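Local coordinates for protein H127A/Y244A mutant of alginate lyase AlyC3 in complex with dimannuronate (Psychromonas sp., PDB 7C8F) that probably cleaves alginate by beta-elimination as a polysaccharide lyase of family PL7, and is seen here as an engineered double mutant holding dimannuronate, at residues 99-104 with 203-208; 29-34 with 69-74; 12-17 with 56-61. All blocks are in the same frame, centred on the assembly; numbering follows the deposited sequence.

Contact 1. Residues 99-104 with 203-208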
loop_
_atom_site.group_PDB
_atom_site.type_symbol
_atom_site.label_atom_id
_atom_site.label_comp_id
_atom_site.label_asym_id
_atom_site.label_seq_id
_atom_site.Cartn_x
_atom_site.Cartn_y
_atom_site.Cartn_z
ATOM N N ALA B 99 27.940 -6.789 -4.436
ATOM C CA ALA B 99 28.428 -8.099 -4.689
ATOM C C ALA B 99 29.332 -8.189 -5.909
ATOM O O ALA B 99 29.290 -7.378 -6.744
ATOM C CB ALA B 99 27.244 -9.026 -4.890
ATOM N N GLU B 100 30.152 -9.224 -5.929
ATOM C CA GLU B 100 30.953 -9.591 -7.093
ATOM C C GLU B 100 30.634 -11.063 -7.265
ATOM O O GLU B 100 30.863 -11.823 -6.407
ATOM C CB GLU B 100 32.425 -9.333 -6.951
ATOM C CG GLU B 100 32.743 -7.875 -6.894
ATOM C CD GLU B 100 34.195 -7.571 -6.624
ATOM O OE1 GLU B 100 34.946 -8.526 -6.411
ATOM O OE2 GLU B 100 34.524 -6.392 -6.629
ATOM N N VAL B 101 30.048 -11.428 -8.385
ATOM C CA VAL B 101 29.557 -12.745 -8.624
ATOM C C VAL B 101 29.941 -13.375 -9.953
ATOM O O VAL B 101 30.027 -12.719 -10.939
ATOM C CB VAL B 101 28.012 -12.667 -8.678
ATOM C CG1 VAL B 101 27.395 -14.040 -8.700
ATOM C CG2 VAL B 101 27.464 -11.866 -7.534
ATOM N N GLU B 102 30.128 -14.680 -9.909
ATOM C CA GLU B 102 30.352 -15.518 -11.061
ATOM C C GLU B 102 29.394 -16.699 -10.998
ATOM O O GLU B 102 29.356 -17.387 -10.048
ATOM C CB GLU B 102 31.782 -16.038 -11.114
ATOM C CG GLU B 102 32.070 -16.870 -12.348
ATOM C CD GLU B 102 33.505 -17.348 -12.418
ATOM O OE1 GLU B 102 34.305 -16.973 -11.586
ATOM O OE2 GLU B 102 33.792 -18.114 -13.316
ATOM N N ILE B 103 28.621 -16.901 -12.035
ATOM C CA ILE B 103 27.731 -18.051 -12.129
ATOM C C ILE B 103 28.483 -19.161 -12.853
ATOM O O ILE B 103 29.026 -18.949 -13.947
ATOM C CB ILE B 103 26.433 -17.683 -12.873
ATOM C CG1 ILE B 103 25.787 -16.440 -12.244
ATOM C CG2 ILE B 103 25.464 -18.864 -12.873
ATOM C CD1 ILE B 103 25.334 -16.636 -10.811
ATOM N N ILE B 104 28.524 -20.342 -12.245
ATOM C CA ILE B 104 29.378 -21.429 -12.709
ATOM C C ILE B 104 28.585 -22.339 -13.634
ATOM O O ILE B 104 27.583 -22.933 -13.221
ATOM C CB ILE B 104 29.947 -22.222 -11.527
ATOM C CG1 ILE B 104 30.676 -21.287 -10.565
ATOM C CG2 ILE B 104 30.893 -23.302 -12.042
ATOM C CD1 ILE B 104 31.835 -20.546 -11.202
ATOM N N THR B 203 31.533 -10.495 -11.921
ATOM C CA THR B 203 30.905 -9.242 -12.312
ATOM C C THR B 203 30.430 -8.549 -11.041
ATOM O O THR B 203 29.832 -9.188 -10.167
ATOM C CB THR B 203 29.716 -9.515 -13.236
ATOM O OG1 THR B 203 30.187 -10.152 -14.437
ATOM C CG2 THR B 203 29.004 -8.224 -13.616
ATOM N N ALA B 204 30.691 -7.251 -10.948
ATOM C CA ALA B 204 30.316 -6.470 -9.773
ATOM C C ALA B 204 28.911 -5.910 -9.939
ATOM O O ALA B 204 28.575 -5.333 -10.981
ATOM C CB ALA B 204 31.296 -5.315 -9.565
ATOM N N PHE B 205 28.100 -6.049 -8.894
ATOM C CA PHE B 205 26.770 -5.456 -8.843
ATOM C C PHE B 205 26.641 -4.637 -7.569
ATOM O O PHE B 205 26.950 -5.133 -6.480
ATOM C CB PHE B 205 25.684 -6.538 -8.830
ATOM C CG PHE B 205 25.686 -7.412 -10.048
ATOM C CD1 PHE B 205 26.481 -8.549 -10.086
ATOM C CD2 PHE B 205 24.897 -7.106 -11.154
ATOM C CE1 PHE B 205 26.506 -9.371 -11.194
ATOM C CE2 PHE B 205 24.925 -7.926 -12.273
ATOM C CZ PHE B 205 25.730 -9.063 -12.287
ATOM N N ASP B 206 26.172 -3.397 -7.695
ATOM C CA ASP B 206 25.880 -2.554 -6.539
ATOM C C ASP B 206 24.441 -2.089 -6.654
ATOM O O ASP B 206 24.079 -1.425 -7.634
ATOM C CB ASP B 206 26.836 -1.360 -6.454
ATOM C CG ASP B 206 28.291 -1.781 -6.372
ATOM O OD1 ASP B 206 28.654 -2.459 -5.391
ATOM O OD2 ASP B 206 29.070 -1.426 -7.282
ATOM N N ILE B 207 23.622 -2.459 -5.674
ATOM C CA ILE B 207 22.198 -2.154 -5.663
ATOM C C ILE B 207 21.941 -1.197 -4.515
ATOM O O ILE B 207 22.195 -1.536 -3.352
ATOM C CB ILE B 207 21.351 -3.422 -5.482
ATOM C CG1 ILE B 207 21.650 -4.448 -6.576
ATOM C CG2 ILE B 207 19.859 -3.039 -5.417
ATOM C CD1 ILE B 207 21.076 -5.816 -6.294
ATOM N N THR B 208 21.418 -0.010 -4.819
ATOM C CA THR B 208 21.061 0.954 -3.785
ATOM C C THR B 208 19.563 1.221 -3.836
ATOM O O THR B 208 19.025 1.584 -4.887
ATOM C CB THR B 208 21.824 2.270 -3.937
ATOM O OG1 THR B 208 23.227 1.993 -3.905
ATOM C CG2 THR B 208 21.482 3.229 -2.777
HETATM O O HOH W 1 30.192 -4.669 -6.040
HETATM O O HOH W 2 30.390 -12.893 -13.728
#

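Contact 2. Residues 29-34 with 69-74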
loop_
_atom_site.group_PDB
_atom_site.type_symbol
_atom_site.label_atom_id
_atom_site.label_comp_id
_atom_site.label_asym_id
_atom_site.label_seq_id
_atom_site.Cartn_x
_atom_site.Cartn_y
_atom_site.Cartn_z
ATOM N N LEU B 29 20.283 -17.377 7.165
ATOM C CA LEU B 29 20.386 -18.264 6.013
ATOM C C LEU B 29 19.038 -18.936 5.803
ATOM O O LEU B 29 18.473 -19.512 6.739
ATOM C CB LEU B 29 21.462 -19.331 6.236
ATOM C CG LEU B 29 21.661 -20.298 5.066
ATOM C CD1 LEU B 29 22.238 -19.582 3.836
ATOM C CD2 LEU B 29 22.565 -21.459 5.481
ATOM N N GLN B 30 18.503 -18.819 4.592
ATOM C CA GLN B 30 17.238 -19.438 4.212
ATOM C C GLN B 30 17.574 -20.417 3.100
ATOM O O GLN B 30 17.926 -20.009 1.988
ATOM C CB GLN B 30 16.227 -18.379 3.753
ATOM C CG GLN B 30 15.975 -17.312 4.826
ATOM C CD GLN B 30 14.864 -16.327 4.491
ATOM O OE1 GLN B 30 14.433 -16.205 3.338
ATOM N NE2 GLN B 30 14.396 -15.614 5.516
ATOM N N ILE B 31 17.558 -21.691 3.431
ATOM C CA ILE B 31 18.002 -22.715 2.522
ATOM C C ILE B 31 17.105 -23.933 2.464
ATOM O O ILE B 31 16.660 -24.403 3.442
ATOM C CB ILE B 31 19.442 -23.115 2.910
ATOM C CG1 ILE B 31 20.055 -24.129 1.963
ATOM C CG2 ILE B 31 19.513 -23.588 4.340
ATOM C CD1 ILE B 31 21.507 -24.324 2.203
ATOM N N SER B 32 16.860 -24.399 1.264
ATOM C CA SER B 32 16.060 -25.558 1.049
ATOM C C SER B 32 16.857 -26.825 1.323
ATOM O O SER B 32 18.026 -26.857 1.187
ATOM C CB SER B 32 15.673 -25.592 -0.424
ATOM O OG SER B 32 14.858 -24.536 -0.788
ATOM N N ASP B 33 16.139 -27.860 1.709
ATOM C CA ASP B 33 16.674 -29.194 1.845
ATOM C C ASP B 33 16.470 -29.659 0.394
ATOM O O ASP B 33 15.392 -29.767 -0.054
ATOM C CB ASP B 33 15.838 -30.005 2.821
ATOM C CG ASP B 33 16.170 -31.486 2.821
ATOM O OD1 ASP B 33 16.946 -31.951 2.033
ATOM O OD2 ASP B 33 15.582 -32.150 3.641
ATOM N N ALA B 34 17.564 -29.868 -0.301
ATOM C CA ALA B 34 17.489 -30.232 -1.713
ATOM C C ALA B 34 16.650 -31.484 -1.930
ATOM O O ALA B 34 16.032 -31.636 -2.988
ATOM C CB ALA B 34 18.894 -30.407 -2.292
ATOM N N PHE B 69 27.356 -20.555 -3.108
ATOM C CA PHE B 69 25.990 -21.021 -2.925
ATOM C C PHE B 69 25.653 -22.013 -4.029
ATOM O O PHE B 69 25.850 -21.716 -5.213
ATOM C CB PHE B 69 24.975 -19.871 -3.035
ATOM C CG PHE B 69 25.128 -18.787 -2.008
ATOM C CD1 PHE B 69 26.051 -17.761 -2.179
ATOM C CD2 PHE B 69 24.287 -18.748 -0.903
ATOM C CE1 PHE B 69 26.163 -16.733 -1.259
ATOM C CE2 PHE B 69 24.394 -17.723 0.024
ATOM C CZ PHE B 69 25.323 -16.714 -0.148
ATOM N N LYS B 70 25.082 -23.155 -3.661
ATOM C CA LYS B 70 24.563 -24.117 -4.623
ATOM C C LYS B 70 23.162 -24.553 -4.222
ATOM O O LYS B 70 22.803 -24.532 -3.042
ATOM C CB LYS B 70 25.467 -25.362 -4.675
ATOM C CG LYS B 70 26.908 -25.046 -5.065
ATOM C CD LYS B 70 27.850 -26.228 -4.814
ATOM C CE LYS B 70 28.033 -27.079 -6.050
ATOM N NZ LYS B 70 29.036 -28.157 -5.801
ATOM N N MET B 71 22.371 -24.961 -5.208
ATOM C CA MET B 71 21.090 -25.597 -4.942
ATOM C C MET B 71 20.623 -26.353 -6.174
ATOM O O MET B 71 20.817 -25.895 -7.307
ATOM C CB MET B 71 20.020 -24.572 -4.536
ATOM C CG MET B 71 18.665 -25.180 -4.141
ATOM S SD MET B 71 18.776 -26.527 -2.937
ATOM C CE MET B 71 19.742 -25.764 -1.629
ATOM N N LYS B 72 19.968 -27.472 -5.963
ATOM C CA LYS B 72 19.359 -28.251 -7.032
ATOM C C LYS B 72 17.852 -28.234 -6.953
ATOM O O LYS B 72 17.286 -28.034 -5.923
ATOM C CB LYS B 72 19.886 -29.692 -7.065
ATOM C CG LYS B 72 19.598 -30.526 -5.856
ATOM C CD LYS B 72 19.786 -32.008 -6.177
ATOM C CE LYS B 72 19.688 -32.873 -4.942
ATOM N NZ LYS B 72 19.610 -34.347 -5.220
ATOM N N ASN B 73 17.235 -28.448 -8.094
ATOM C CA ASN B 73 15.806 -28.542 -8.287
ATOM C C ASN B 73 15.081 -27.236 -8.463
ATOM O O ASN B 73 15.464 -26.265 -7.941
ATOM C CB ASN B 73 15.101 -29.434 -7.253
ATOM C CG ASN B 73 15.745 -30.793 -7.116
ATOM O OD1 ASN B 73 16.108 -31.415 -8.065
ATOM N ND2 ASN B 73 15.859 -31.245 -5.913
ATOM N N ASP B 74 14.017 -27.292 -9.223
ATOM C CA ASP B 74 13.223 -26.156 -9.544
ATOM C C ASP B 74 12.582 -25.587 -8.310
ATOM O O ASP B 74 12.113 -26.315 -7.503
ATOM C CB ASP B 74 12.172 -26.553 -10.578
ATOM C CG ASP B 74 11.599 -25.387 -11.341
ATOM O OD1 ASP B 74 12.194 -24.333 -11.345
ATOM O OD2 ASP B 74 10.566 -25.545 -11.968
#

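Contact 3. Residues 12-17 with 56-61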
loop_
_atom_site.group_PDB
_atom_site.type_symbol
_atom_site.label_atom_id
_atom_site.label_comp_id
_atom_site.label_asym_id
_atom_site.label_seq_id
_atom_site.Cartn_x
_atom_site.Cartn_y
_atom_site.Cartn_z
ATOM N N GLY B 12 35.726 -24.142 3.666
ATOM C CA GLY B 12 35.855 -23.016 4.575
ATOM C C GLY B 12 34.506 -22.637 5.169
ATOM O O GLY B 12 33.467 -22.718 4.511
ATOM N N GLU B 13 34.525 -22.232 6.442
ATOM C CA GLU B 13 33.309 -21.774 7.102
ATOM C C GLU B 13 33.139 -20.286 6.846
ATOM O O GLU B 13 34.055 -19.510 7.153
ATOM C CB GLU B 13 33.384 -22.036 8.599
ATOM C CG GLU B 13 33.456 -23.521 8.942
ATOM C CD GLU B 13 33.482 -23.789 10.436
ATOM O OE1 GLU B 13 33.183 -22.862 11.217
ATOM O OE2 GLU B 13 33.803 -24.934 10.826
ATOM N N PRO B 14 32.009 -19.847 6.262
ATOM C CA PRO B 14 31.864 -18.424 5.903
ATOM C C PRO B 14 32.137 -17.449 7.038
ATOM O O PRO B 14 32.732 -16.390 6.809
ATOM C CB PRO B 14 30.420 -18.354 5.374
ATOM C CG PRO B 14 30.212 -19.718 4.749
ATOM C CD PRO B 14 30.937 -20.684 5.683
ATOM N N ALA B 15 31.722 -17.779 8.263
ATOM C CA ALA B 15 31.952 -16.875 9.382
ATOM C C ALA B 15 33.430 -16.686 9.716
ATOM O O ALA B 15 33.762 -15.766 10.469
ATOM C CB ALA B 15 31.185 -17.358 10.611
ATOM N N ASN B 16 34.320 -17.488 9.147
ATOM C CA ASN B 16 35.749 -17.337 9.395
ATOM C C ASN B 16 36.432 -16.385 8.424
ATOM O O ASN B 16 37.652 -16.217 8.501
ATOM C CB ASN B 16 36.451 -18.699 9.349
ATOM C CG ASN B 16 36.274 -19.483 10.627
ATOM O OD1 ASN B 16 36.014 -18.907 11.685
ATOM N ND2 ASN B 16 36.409 -20.802 10.541
ATOM N N TYR B 17 35.696 -15.758 7.508
ATOM C CA TYR B 17 36.296 -14.894 6.499
ATOM C C TYR B 17 35.858 -13.459 6.726
ATOM O O TYR B 17 34.663 -13.148 6.651
ATOM C CB TYR B 17 35.974 -15.392 5.088
ATOM C CG TYR B 17 36.692 -16.697 4.824
ATOM C CD1 TYR B 17 36.159 -17.905 5.250
ATOM C CD2 TYR B 17 37.933 -16.714 4.192
ATOM C CE1 TYR B 17 36.828 -19.101 5.039
ATOM C CE2 TYR B 17 38.609 -17.904 3.982
ATOM C CZ TYR B 17 38.049 -19.091 4.401
ATOM O OH TYR B 17 38.714 -20.280 4.194
ATOM N N GLN B 56 27.931 -28.550 2.088
ATOM C CA GLN B 56 28.289 -28.732 0.685
ATOM C C GLN B 56 27.660 -27.684 -0.219
ATOM O O GLN B 56 28.175 -27.446 -1.312
ATOM C CB GLN B 56 27.848 -30.119 0.213
ATOM C CG GLN B 56 26.418 -30.466 0.608
ATOM C CD GLN B 56 25.973 -31.828 0.108
ATOM O OE1 GLN B 56 26.308 -32.238 -1.005
ATOM N NE2 GLN B 56 25.210 -32.539 0.932
ATOM N N TYR B 57 26.559 -27.063 0.207
ATOM C CA TYR B 57 25.864 -26.078 -0.615
ATOM C C TYR B 57 26.130 -24.637 -0.184
ATOM O O TYR B 57 25.716 -23.712 -0.891
ATOM C CB TYR B 57 24.348 -26.318 -0.584
ATOM C CG TYR B 57 23.894 -27.650 -1.148
ATOM C CD1 TYR B 57 23.987 -27.925 -2.504
ATOM C CD2 TYR B 57 23.359 -28.627 -0.318
ATOM C CE1 TYR B 57 23.566 -29.140 -3.020
ATOM C CE2 TYR B 57 22.936 -29.845 -0.823
ATOM C CZ TYR B 57 23.040 -30.095 -2.174
ATOM O OH TYR B 57 22.618 -31.306 -2.679
ATOM N N PHE B 58 26.816 -24.426 0.941
ATOM C CA PHE B 58 27.027 -23.091 1.505
ATOM C C PHE B 58 28.373 -23.136 2.222
ATOM O O PHE B 58 28.468 -23.658 3.341
ATOM C CB PHE B 58 25.900 -22.708 2.466
ATOM C CG PHE B 58 26.088 -21.357 3.122
ATOM C CD1 PHE B 58 25.931 -20.186 2.384
ATOM C CD2 PHE B 58 26.432 -21.255 4.460
ATOM C CE1 PHE B 58 26.112 -18.944 2.978
ATOM C CE2 PHE B 58 26.610 -20.013 5.055
ATOM C CZ PHE B 58 26.450 -18.857 4.310
ATOM N N TYR B 59 29.398 -22.575 1.599
ATOM C CA TYR B 59 30.742 -22.659 2.152
ATOM C C TYR B 59 31.603 -21.593 1.501
ATOM O O TYR B 59 31.197 -20.940 0.531
ATOM C CB TYR B 59 31.336 -24.062 1.941
ATOM C CG TYR B 59 31.532 -24.447 0.481
ATOM C CD1 TYR B 59 30.497 -25.012 -0.255
ATOM C CD2 TYR B 59 32.756 -24.248 -0.147
ATOM C CE1 TYR B 59 30.677 -25.362 -1.594
ATOM C CE2 TYR B 59 32.953 -24.598 -1.473
ATOM C CZ TYR B 59 31.909 -25.152 -2.189
ATOM O OH TYR B 59 32.108 -25.494 -3.514
ATOM N N VAL B 60 32.814 -21.433 2.021
ATOM C CA VAL B 60 33.823 -20.603 1.386
ATOM C C VAL B 60 34.878 -21.523 0.794
ATOM O O VAL B 60 35.371 -22.434 1.473
ATOM C CB VAL B 60 34.430 -19.574 2.354
ATOM C CG1 VAL B 60 35.675 -18.976 1.757
ATOM C CG2 VAL B 60 33.421 -18.466 2.628
ATOM N N ASP B 61 35.182 -21.316 -0.482
ATOM C CA ASP B 61 36.254 -22.063 -1.126
ATOM C C ASP B 61 37.587 -21.587 -0.567
ATOM O O ASP B 61 37.932 -20.406 -0.674
ATOM C CB ASP B 61 36.191 -21.829 -2.631
ATOM C CG ASP B 61 37.240 -22.627 -3.385
ATOM O OD1 ASP B 61 38.398 -22.176 -3.434
ATOM O OD2 ASP B 61 36.899 -23.700 -3.914
#

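Contact 1. Residues 99-104 with 203-208
Val101 brings its CG2 methyl to the Phe205 ring at a slant, neither squarely over the face nor squarely at the rim, with CG2 4.3 Å from Phe205 CD1. The torsion that sets this is chi1 of Val101 (-171°): CG1 lies opposite the backbone N, and CG2, beside that N, is the branch offered to the ring. The ring is also met edge-to-face by Phe122 and Phe158, so aromatic neighbours as well as this aliphatic one surround it. Ala99, Val101, Thr203 and Phe205 all point to the same side of the sheet, where Val101 and Phe205 also reach strand 119-129. This is the inward face of a beta-sandwich, consistent with the jelly-roll fold of PL7 lyases, and strands 93-103 and 203-210 are antiparallel neighbours in one of its two large sheets.

Two hydrogen-bonded pairs fix the register. Ala99 N reaches Phe205 O at 2.8 Å, almost straight at the hydrogen (172°), and Phe205 N returns a bond to Ala99 O; Val101 and Thr203 repeat the exchange, with Thr203 N 2.9 Å from Val101 O. Between them lies the non-hydrogen-bonded pair Glu100 and Ala204, whose side chains emerge on the other face. There Glu100 CG passes 4.0 Å from Ala204 CB, while the extended chain carries OE1 on to Asn256. Water adds a second layer of bonding at the end of the pairing: one molecule accepts from Thr203 OG1 and donates to Val101 O, 2.8 Å from the latter, bridging a side-chain hydroxyl to the carbonyl already used by Thr203 N. Asp206 OD1, for its part, is hydrogen-bonded to Ser98 OG, next to Ala99 in the facing strand.

Contact 2. Residues 29-34 with 69-74
Met71 folds its thioether over the turn at Ser32 and Ala34, with SD 3.9 Å from Ala34 CB and 4.1 Å from Ser32 CB. CG leaves on the far side of the backbone N (chi1 -176°), after which bends at chi2 and chi3, both close to 50°, swing the terminal methyl toward Ile31 and Ser32. CE consequently ends 3.5 Å from Ser32 O and 4.0 Å from Ile31 CG1, the Ile31 and Met71 side chains crossing at a slant. The Met71 part of the contact is thus made by sulfur and methyl, chiefly against small or aliphatic side chains.

Strand 27-31 belongs to the nine-stranded sheet and strand 67-72 to the seven-stranded one, so this contact bridges the two layers of the sandwich, where strand 27-31 runs out into a loop. An alanine here in place of Met71 would remove both sulfur and methyl, and would probably open a gap beside Ala34 CB and leave Ile31 CG1 without this neighbour across the layers.

Ala34 is also met from another direction by Lys72, whose extended aliphatic chain runs past the small side chain: CG comes to 3.6 Å and CE to 3.7 Å of Ala34 CB. The charged end continues beyond this overlap to a salt bridge with Glu35, so methylenes and ammonium have separate partners. The polar end of Ser32 is likewise engaged elsewhere: OG is hydrogen-bonded to Asn40 O and to the backbone N of Arg77, a residue of the glycan pocket. Through that bond the turn packed on Met71 adjoins the backbone of a substrate-contacting residue, although the side chain of Ser32 itself is about 11 Å from the bound mannuronate.

Contact 3. Residues 12-17 with 56-61
With chi1 at 167°, Val60 holds CG1 opposite its backbone N and CG2 beside that N; Tyr17, its CG opposite the carbonyl carbon, presents a ring face to the first. CG1 stands over the centre of the Tyr17 ring, 3.5 Å from the centroid and only 12° off the normal, a well-centred CH-pi contact. CG2 reaches Pro14, at 3.6 Å from its CA and 4.0 Å from its CG, and also borders the Tyr17 ring at CD1. The proline ring then reaches further along the strand: CG lies 3.6 Å from Phe58 CE2, approaching that ring obliquely in an off-centre CH-pi contact (30° from the normal).

The backbones themselves form a single antiparallel bridge of the hydrogen-bonded kind. Gly12 N bonds to Val60 O at 2.8 Å, in the carbonyl plane but clearly bent at the hydrogen, whereas the return bond from Val60 N to Gly12 O, 2.9 Å long, is nearly straight and comes from above that carbonyl's plane. Strand 58-60 is an outermost strand of the seven-stranded sheet within this chain, and the bridge pins the N-terminal loop to it at one point. The close pairing depends on Gly12 having no side chain, since a beta carbon there would collide with Val60 O.

After the bridge the chain turns into a short 3-10 segment, Pro14 to Asn16, where Tyr17 N returns a bond to Pro14 O. That turn places Pro14 and Tyr17 together around Val60, and Glu13 O comes in at the edge of the Tyr17 ring. Helix 18-25, which follows at once, adds Phe20 against Val60 and Leu24 against Pro14, while Leu67 of the adjacent strand touches both Pro14 and Val60.

From the N terminus the chain gives residues 12-17, then 29-34, before either meets its partner. Contact 3 closes first, when 56-61 returns to 12-17 and places the N-terminal loop against an outer strand of the seven-stranded sheet. Contact 2 closes next at 69-74, so the two loops cross rather than nest, their segments alternating. They also touch: strands 58-60 and 67-72 are consecutive and adjacent, with Lys70 N 2.9 Å from Tyr57 O and Phe58 packing on Phe69. Contact 2 joins the two sheets. Contact 1 follows in series, closing a loop from 99-104 to 203-208 within the seven-stranded sheet, about 19 Å from contact 2 between centres.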